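Local coordinates for 16S rRNA processing protein (Pseudomonas aeruginosa, PDB 2F1L) that probably serves as an accessory factor in the final step of 30S ribosomal subunit assembly, needed for efficient processing of 16S rRNA, at residues G120-D125 / A176-V181; V27-I32 / D85-A90. All coordinates share one frame; numbering follows the deposited sequence.

Contact 1: G120-D125 / A176-V181; sequences GLKVID and AGEMRV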
ATOM      1  N   GLY A 120      12.363  15.458   6.589  1.00 38.25           N
ATOM      2  CA  GLY A 120      13.486  16.068   5.906  1.00 37.20           C
ATOM      3  C   GLY A 120      14.093  15.204   4.830  1.00 37.41           C
ATOM      4  O   GLY A 120      14.945  15.671   4.113  1.00 39.31           O
ATOM      5  N   LEU A 121      13.656  13.953   4.683  1.00 37.75           N
ATOM      6  CA  LEU A 121      14.166  13.119   3.596  1.00 36.67           C
ATOM      7  C   LEU A 121      13.642  13.612   2.272  1.00 37.76           C
ATOM      8  O   LEU A 121      12.456  13.996   2.158  1.00 37.48           O
ATOM      9  CB  LEU A 121      13.755  11.673   3.769  1.00 38.09           C
ATOM     10  CG  LEU A 121      14.413  10.878   4.896  1.00 38.87           C
ATOM     11  CD1 LEU A 121      13.881   9.481   4.889  1.00 36.10           C
ATOM     12  CD2 LEU A 121      15.896  10.869   4.726  1.00 39.66           C
ATOM     13  N   LYS A 122      14.534  13.619   1.282  1.00 36.41           N
ATOM     14  CA  LYS A 122      14.176  13.937  -0.085  1.00 36.98           C
ATOM     15  C   LYS A 122      13.444  12.728  -0.652  1.00 32.76           C
ATOM     16  O   LYS A 122      13.872  11.598  -0.479  1.00 34.60           O
ATOM     17  CB  LYS A 122      15.424  14.239  -0.910  1.00 38.05           C
ATOM     18  CG  LYS A 122      16.227  15.472  -0.460  1.00 43.95           C
ATOM     19  CD  LYS A 122      17.721  15.378  -0.949  1.00 46.32           C
ATOM     20  CE  LYS A 122      18.803  16.004   0.009  1.00 53.84           C
ATOM     21  NZ  LYS A 122      19.978  15.030   0.186  1.00 49.53           N
ATOM     22  N   VAL A 123      12.346  12.967  -1.342  1.00 31.44           N
ATOM     23  CA  VAL A 123      11.511  11.907  -1.900  1.00 31.20           C
ATOM     24  C   VAL A 123      11.650  11.915  -3.419  1.00 29.33           C
ATOM     25  O   VAL A 123      11.345  12.883  -4.060  1.00 31.32           O
ATOM     26  CB  VAL A 123      10.051  12.153  -1.514  1.00 31.17           C
ATOM     27  CG1 VAL A 123       9.093  11.196  -2.266  1.00 32.50           C
ATOM     28  CG2 VAL A 123       9.909  12.039  -0.013  1.00 27.17           C
ATOM     29  N   ILE A 124      12.115  10.821  -3.983  1.00 34.25           N
ATOM     30  CA  ILE A 124      12.457  10.735  -5.395  1.00 34.78           C
ATOM     31  C   ILE A 124      11.817   9.502  -6.018  1.00 36.61           C
ATOM     32  O   ILE A 124      11.970   8.413  -5.467  1.00 40.00           O
ATOM     33  CB  ILE A 124      13.955  10.640  -5.538  1.00 36.16           C
ATOM     34  CG1 ILE A 124      14.614  11.903  -4.934  1.00 38.01           C
ATOM     35  CG2 ILE A 124      14.356  10.483  -7.007  1.00 31.48           C
ATOM     36  CD1 ILE A 124      16.031  11.688  -4.580  1.00 46.13           C
ATOM     37  N   ASP A 125      11.112   9.690  -7.142  1.00 34.69           N
ATOM     38  CA  ASP A 125      10.274   8.657  -7.750  1.00 35.85           C
ATOM     39  C   ASP A 125      11.085   7.760  -8.647  1.00 38.00           C
ATOM     40  O   ASP A 125      12.228   8.048  -8.889  1.00 38.69           O
ATOM     41  CB  ASP A 125       9.042   9.259  -8.508  1.00 35.87           C
ATOM     42  CG  ASP A 125       9.409  10.053  -9.739  1.00 28.99           C
ATOM     43  OD1 ASP A 125      10.529   9.901 -10.218  1.00 36.90           O
ATOM     44  OD2 ASP A 125       8.568  10.833 -10.246  1.00 38.72           O
ATOM     45  N   ALA A 176      22.169   9.358   3.563  1.00 28.12           N
ATOM     46  CA  ALA A 176      22.148  10.197   2.358  1.00 27.32           C
ATOM     47  C   ALA A 176      21.002  11.206   2.339  1.00 28.86           C
ATOM     48  O   ALA A 176      21.008  12.126   1.533  1.00 29.10           O
ATOM     49  CB  ALA A 176      22.091   9.327   1.109  1.00 24.20           C
ATOM     50  N   GLY A 177      20.006  11.029   3.202  1.00 31.98           N
ATOM     51  CA  GLY A 177      18.839  11.927   3.230  1.00 31.64           C
ATOM     52  C   GLY A 177      17.892  11.689   2.064  1.00 36.05           C
ATOM     53  O   GLY A 177      17.206  12.603   1.623  1.00 36.58           O
ATOM     54  N   GLU A 178      17.826  10.455   1.572  1.00 36.83           N
ATOM     55  CA  GLU A 178      17.051  10.169   0.391  1.00 40.11           C
ATOM     56  C   GLU A 178      16.124   8.996   0.562  1.00 38.52           C
ATOM     57  O   GLU A 178      16.409   8.063   1.268  1.00 37.86           O
ATOM     58  CB  GLU A 178      17.978   9.896  -0.786  1.00 41.50           C
ATOM     59  CG  GLU A 178      18.503  11.171  -1.414  1.00 43.24           C
ATOM     60  CD  GLU A 178      19.632  10.955  -2.455  1.00 44.79           C
ATOM     61  OE1 GLU A 178      20.160   9.805  -2.619  1.00 30.11           O
ATOM     62  OE2 GLU A 178      19.963  11.973  -3.120  1.00 55.18           O
HETATM   63  N   MSE A 179      15.016   9.061  -0.141  1.00 39.76           N
HETATM   64  CA  MSE A 179      14.067   7.983  -0.189  1.00 43.79           C
HETATM   65  C   MSE A 179      13.630   7.750  -1.630  1.00 37.22           C
HETATM   66  O   MSE A 179      13.380   8.701  -2.391  1.00 32.16           O
HETATM   67  CB  MSE A 179      12.874   8.323   0.653  1.00 41.39           C
HETATM   68  CG  MSE A 179      11.915   7.215   0.677  1.00 49.18           C
HETATM   69 SE   MSE A 179      10.165   7.769   1.407  1.00 72.85          SE
HETATM   70  CE  MSE A 179      10.398   7.434   3.428  1.00 38.09           C
ATOM     71  N   ARG A 180      13.586   6.479  -2.030  1.00 35.22           N
ATOM     72  CA  ARG A 180      13.137   6.152  -3.364  1.00 33.26           C
ATOM     73  C   ARG A 180      11.739   5.567  -3.229  1.00 34.64           C
ATOM     74  O   ARG A 180      11.523   4.669  -2.399  1.00 31.82           O
ATOM     75  CB  ARG A 180      14.064   5.181  -4.006  1.00 32.28           C
ATOM     76  CG  ARG A 180      13.564   4.581  -5.274  1.00 27.53           C
ATOM     77  CD  ARG A 180      13.677   5.508  -6.449  1.00 39.93           C
ATOM     78  NE  ARG A 180      15.045   5.566  -6.936  1.00 47.66           N
ATOM     79  CZ  ARG A 180      15.484   6.392  -7.884  1.00 50.90           C
ATOM     80  NH1 ARG A 180      14.661   7.222  -8.490  1.00 49.78           N
ATOM     81  NH2 ARG A 180      16.767   6.377  -8.233  1.00 48.14           N
ATOM     82  N   VAL A 181      10.815   6.094  -4.057  1.00 34.14           N
ATOM     83  CA  VAL A 181       9.409   5.724  -4.031  1.00 32.01           C
ATOM     84  C   VAL A 181       8.908   5.403  -5.398  1.00 33.82           C
ATOM     85  O   VAL A 181       9.503   5.801  -6.406  1.00 34.44           O
ATOM     86  CB  VAL A 181       8.499   6.810  -3.449  1.00 28.98           C
ATOM     87  CG1 VAL A 181       8.969   7.154  -2.034  1.00 31.07           C
ATOM     88  CG2 VAL A 181       8.484   8.036  -4.333  1.00 33.98           C
TER
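Strands 122-125 and 178-181 run side by side as the parallel pair in the mixed sheet of the PRC-barrel domain, with Lys122 opposite Glu178, Val123 opposite Met179 and Ile124 opposite Arg180. The strand 122-125 bonds through alternate residues: Lys122 N donates to Gly177 O (2.9 Å), Lys122 O accepts from Met179 N (2.8 Å), and Ile124 repeats the pattern, its N reaching Met179 O and its O taking Val181 N.

Val123, Met179 and Val181 make one face of the pair largely apolar; Asp125, at its end, turns its carboxylate to Gln129. Val123 CG1 and Val181 CG2 meet at 3.8 Å, the two side chains crossing at about a right angle, while Met179, present as selenomethionine, touches Ile134 and Met146 on strands 130-138 and 145-149, beyond its immediate neighbours. At the start of the pair, Leu121 lays CD2 against the backbone of Gly177, 3.4 Å from its C atom.

The other face carries Lys122, Ile124, Glu178 and Arg180. Arg180 bends at chi2 and chi3 (both 77°), which folds its guanidinium back across the pair; Arg180 NH1 then donates to Asp125 O at 2.6 Å, that oxygen lying in the guanidinium plane but the bond bent, 135° at the hydrogen. Ile124 CD1 rests on Glu178 CG, 4.0 Å away, and Lys122 NZ makes a weak bond to Ala176 O.

Buried aliphatic groups thus pack one side, whereas on the other a side-chain bond to a main-chain carbonyl extends the backbone pairing; Glu178, near Lys122 but beyond salt-bridge distance, probably adds modest electrostatic attraction.

Contact 2: V27-I32 / D85-A90; sequences VSVYGI and DDREEA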
ATOM      1  N   VAL A  27       8.938 -17.036  -6.137  1.00 35.12           N
ATOM      2  CA  VAL A  27       7.883 -17.331  -7.126  1.00 33.12           C
ATOM      3  C   VAL A  27       8.359 -17.781  -8.480  1.00 32.43           C
ATOM      4  O   VAL A  27       7.575 -18.264  -9.282  1.00 34.83           O
ATOM      5  CB  VAL A  27       6.988 -16.117  -7.347  1.00 34.00           C
ATOM      6  CG1 VAL A  27       6.213 -15.822  -6.093  1.00 37.78           C
ATOM      7  CG2 VAL A  27       7.825 -14.892  -7.772  1.00 40.58           C
ATOM      8  N   SER A  28       9.638 -17.641  -8.753  1.00 30.99           N
ATOM      9  CA  SER A  28      10.149 -18.091 -10.014  1.00 30.80           C
ATOM     10  C   SER A  28      11.662 -18.025  -9.966  1.00 31.80           C
ATOM     11  O   SER A  28      12.239 -17.795  -8.909  1.00 32.94           O
ATOM     12  CB  SER A  28       9.655 -17.111 -11.092  1.00 32.32           C
ATOM     13  OG  SER A  28      10.013 -17.577 -12.376  1.00 32.74           O
ATOM     14  N   VAL A  29      12.298 -18.147 -11.126  1.00 32.29           N
ATOM     15  CA  VAL A  29      13.727 -18.033 -11.213  1.00 34.29           C
ATOM     16  C   VAL A  29      14.028 -16.737 -11.882  1.00 34.48           C
ATOM     17  O   VAL A  29      13.168 -16.192 -12.477  1.00 35.49           O
ATOM     18  CB  VAL A  29      14.365 -19.187 -11.983  1.00 35.27           C
ATOM     19  CG1 VAL A  29      14.173 -20.506 -11.192  1.00 34.32           C
ATOM     20  CG2 VAL A  29      13.800 -19.277 -13.393  1.00 34.10           C
ATOM     21  N   TYR A  30      15.250 -16.228 -11.729  1.00 37.02           N
ATOM     22  CA  TYR A  30      15.674 -15.033 -12.428  1.00 35.88           C
ATOM     23  C   TYR A  30      17.023 -15.334 -13.014  1.00 33.02           C
ATOM     24  O   TYR A  30      17.978 -15.606 -12.290  1.00 27.79           O
ATOM     25  CB  TYR A  30      15.780 -13.873 -11.457  1.00 38.14           C
ATOM     26  CG  TYR A  30      16.065 -12.586 -12.147  1.00 37.97           C
ATOM     27  CD1 TYR A  30      15.046 -11.862 -12.707  1.00 38.85           C
ATOM     28  CD2 TYR A  30      17.361 -12.098 -12.254  1.00 39.91           C
ATOM     29  CE1 TYR A  30      15.288 -10.683 -13.370  1.00 41.46           C
ATOM     30  CE2 TYR A  30      17.624 -10.914 -12.934  1.00 33.71           C
ATOM     31  CZ  TYR A  30      16.572 -10.215 -13.494  1.00 38.47           C
ATOM     32  OH  TYR A  30      16.777  -9.020 -14.164  1.00 44.88           O
ATOM     33  N   GLY A  31      17.099 -15.305 -14.335  1.00 32.36           N
ATOM     34  CA  GLY A  31      18.373 -15.563 -15.005  1.00 32.80           C
ATOM     35  C   GLY A  31      18.731 -17.031 -14.924  1.00 33.80           C
ATOM     36  O   GLY A  31      17.926 -17.873 -14.536  1.00 32.48           O
ATOM     37  N   ILE A  32      19.956 -17.347 -15.277  1.00 35.04           N
ATOM     38  CA  ILE A  32      20.328 -18.728 -15.469  1.00 35.13           C
ATOM     39  C   ILE A  32      21.476 -19.153 -14.563  1.00 35.06           C
ATOM     40  O   ILE A  32      22.028 -20.225 -14.732  1.00 36.73           O
ATOM     41  CB  ILE A  32      20.738 -18.963 -16.952  1.00 34.90           C
ATOM     42  CG1 ILE A  32      22.020 -18.232 -17.269  1.00 32.01           C
ATOM     43  CG2 ILE A  32      19.640 -18.521 -17.935  1.00 31.66           C
ATOM     44  CD1 ILE A  32      22.660 -18.776 -18.465  1.00 41.76           C
ATOM     45  N   ASP A  85      23.371 -22.354  -7.467  1.00 35.89           N
ATOM     46  CA  ASP A  85      24.147 -21.809  -8.589  1.00 34.68           C
ATOM     47  C   ASP A  85      23.722 -22.174 -10.005  1.00 35.05           C
ATOM     48  O   ASP A  85      24.472 -21.928 -10.936  1.00 33.67           O
ATOM     49  CB  ASP A  85      25.611 -22.148  -8.383  1.00 31.97           C
ATOM     50  CG  ASP A  85      26.105 -21.696  -7.038  1.00 32.77           C
ATOM     51  OD1 ASP A  85      25.896 -20.520  -6.675  1.00 37.28           O
ATOM     52  OD2 ASP A  85      26.697 -22.515  -6.327  1.00 42.55           O
ATOM     53  N   ASP A  86      22.536 -22.744 -10.204  1.00 38.13           N
ATOM     54  CA  ASP A  86      21.956 -22.756 -11.574  1.00 38.80           C
ATOM     55  C   ASP A  86      20.453 -22.713 -11.593  1.00 35.17           C
ATOM     56  O   ASP A  86      19.770 -23.031 -10.613  1.00 32.18           O
ATOM     57  CB  ASP A  86      22.401 -23.978 -12.359  1.00 42.44           C
ATOM     58  CG  ASP A  86      21.802 -25.220 -11.820  1.00 43.20           C
ATOM     59  OD1 ASP A  86      22.266 -25.632 -10.760  1.00 53.37           O
ATOM     60  OD2 ASP A  86      20.833 -25.726 -12.403  1.00 35.36           O
ATOM     61  N   ARG A  87      19.945 -22.339 -12.756  1.00 34.00           N
ATOM     62  CA  ARG A  87      18.503 -22.101 -12.933  1.00 29.52           C
ATOM     63  C   ARG A  87      17.691 -23.327 -12.613  1.00 28.21           C
ATOM     64  O   ARG A  87      16.598 -23.218 -12.129  1.00 30.06           O
ATOM     65  CB  ARG A  87      18.237 -21.633 -14.360  1.00 29.39           C
ATOM     66  CG  ARG A  87      16.780 -21.278 -14.726  1.00 26.90           C
ATOM     67  CD  ARG A  87      16.741 -21.046 -16.214  1.00 29.30           C
ATOM     68  NE  ARG A  87      15.464 -20.580 -16.737  1.00 38.29           N
ATOM     69  CZ  ARG A  87      15.039 -19.329 -16.662  1.00 28.17           C
ATOM     70  NH1 ARG A  87      15.752 -18.384 -16.072  1.00 34.34           N
ATOM     71  NH2 ARG A  87      13.900 -19.011 -17.206  1.00 35.67           N
ATOM     72  N   GLU A  88      18.224 -24.509 -12.866  1.00 31.20           N
ATOM     73  CA  GLU A  88      17.433 -25.717 -12.750  1.00 30.31           C
ATOM     74  C   GLU A  88      17.218 -26.117 -11.303  1.00 31.80           C
ATOM     75  O   GLU A  88      16.098 -26.494 -10.963  1.00 34.33           O
ATOM     76  CB  GLU A  88      18.057 -26.838 -13.568  1.00 29.31           C
ATOM     77  CG  GLU A  88      18.123 -26.514 -15.039  1.00 30.13           C
ATOM     78  CD  GLU A  88      16.810 -25.934 -15.587  1.00 33.99           C
ATOM     79  OE1 GLU A  88      15.733 -26.538 -15.357  1.00 24.85           O
ATOM     80  OE2 GLU A  88      16.849 -24.865 -16.233  1.00 35.97           O
ATOM     81  N   GLU A  89      18.246 -26.049 -10.447  1.00 31.12           N
ATOM     82  CA  GLU A  89      18.002 -26.235  -9.019  0.50 31.97           C
ATOM     83  C   GLU A  89      17.065 -25.116  -8.487  1.00 32.73           C
ATOM     84  O   GLU A  89      16.154 -25.381  -7.683  1.00 31.59           O
ATOM     85  CB  GLU A  89      19.318 -26.290  -8.243  0.50 32.67           C
ATOM     86  CG  GLU A  89      19.165 -26.579  -6.748  0.50 34.82           C
ATOM     87  CD  GLU A  89      18.645 -27.964  -6.443  0.50 38.11           C
ATOM     88  OE1 GLU A  89      19.220 -28.963  -6.963  0.50 39.45           O
ATOM     89  OE2 GLU A  89      17.668 -28.046  -5.662  0.50 44.33           O
ATOM     90  N   ALA A  90      17.254 -23.884  -8.969  1.00 31.54           N
ATOM     91  CA  ALA A  90      16.470 -22.761  -8.511  1.00 31.68           C
ATOM     92  C   ALA A  90      14.950 -22.920  -8.721  1.00 33.58           C
ATOM     93  O   ALA A  90      14.169 -22.419  -7.890  1.00 32.68           O
ATOM     94  CB  ALA A  90      16.962 -21.501  -9.124  1.00 30.44           C
TER
HETATM   95  O   HOH W   1      12.148 -20.627  -7.908  1.00 52.19           O
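Val29 and Arg87 cross at about a right angle, the valine pressed against the flat end of the arginine. Val29 CG2 sits over the centre of the Arg87 guanidinium, 3.4 Å above its plane. The arginine is stretched out from CG to NE and turns only at chi4 (79°), presenting that face to the valine while the edge of the group points to the backbone: Arg87 NH1 donates to Gly31 O at 2.7 Å. Gly31 O lies in the guanidinium plane, yet the donor stands 54° out of the carbonyl plane, and the bond is bent, with 140° at the hydrogen.

The other valine branch faces the helix, Val29 CG1 packing against Ala90 CB at 3.6 Å. Beside it a water donates to Ala90 O (2.7 Å) and, weakly, to Ser28 O, joining the two backbones. The first turn of the helix is fixed by Asp86, whose OD2 accepts from both Glu88 N and Glu89 N from the same face of the carboxylate.

The result is an N-capped short helix, 87-91, docked on Val29 to Ile32, the short strand 29-30 and the loop just after the corner at residue 28, a surface contact joining helix to beta sheet in the RimM N-terminal domain.

Overall arrangement
The two contacts belong to different domains of the chain: contact 2 to the RimM N-terminal domain, contact 1 to the PRC-barrel domain. They lie on opposite sides of the chain's centre, with their own centres 33 Å apart and their nearest atoms about 16 Å apart, so neither touches the other. Along the sequence they come in series, contact 2 closing before contact 1 opens. Their construction differs too: 120-125 with 176-181 is strand pairing within a sheet, whereas 27-32 with 85-90 sets the start of a short helix against the short strand 29-30 and the loop after it. An unidentified bound ligand lies about 9 Å from the side chain of Met179 in contact 1.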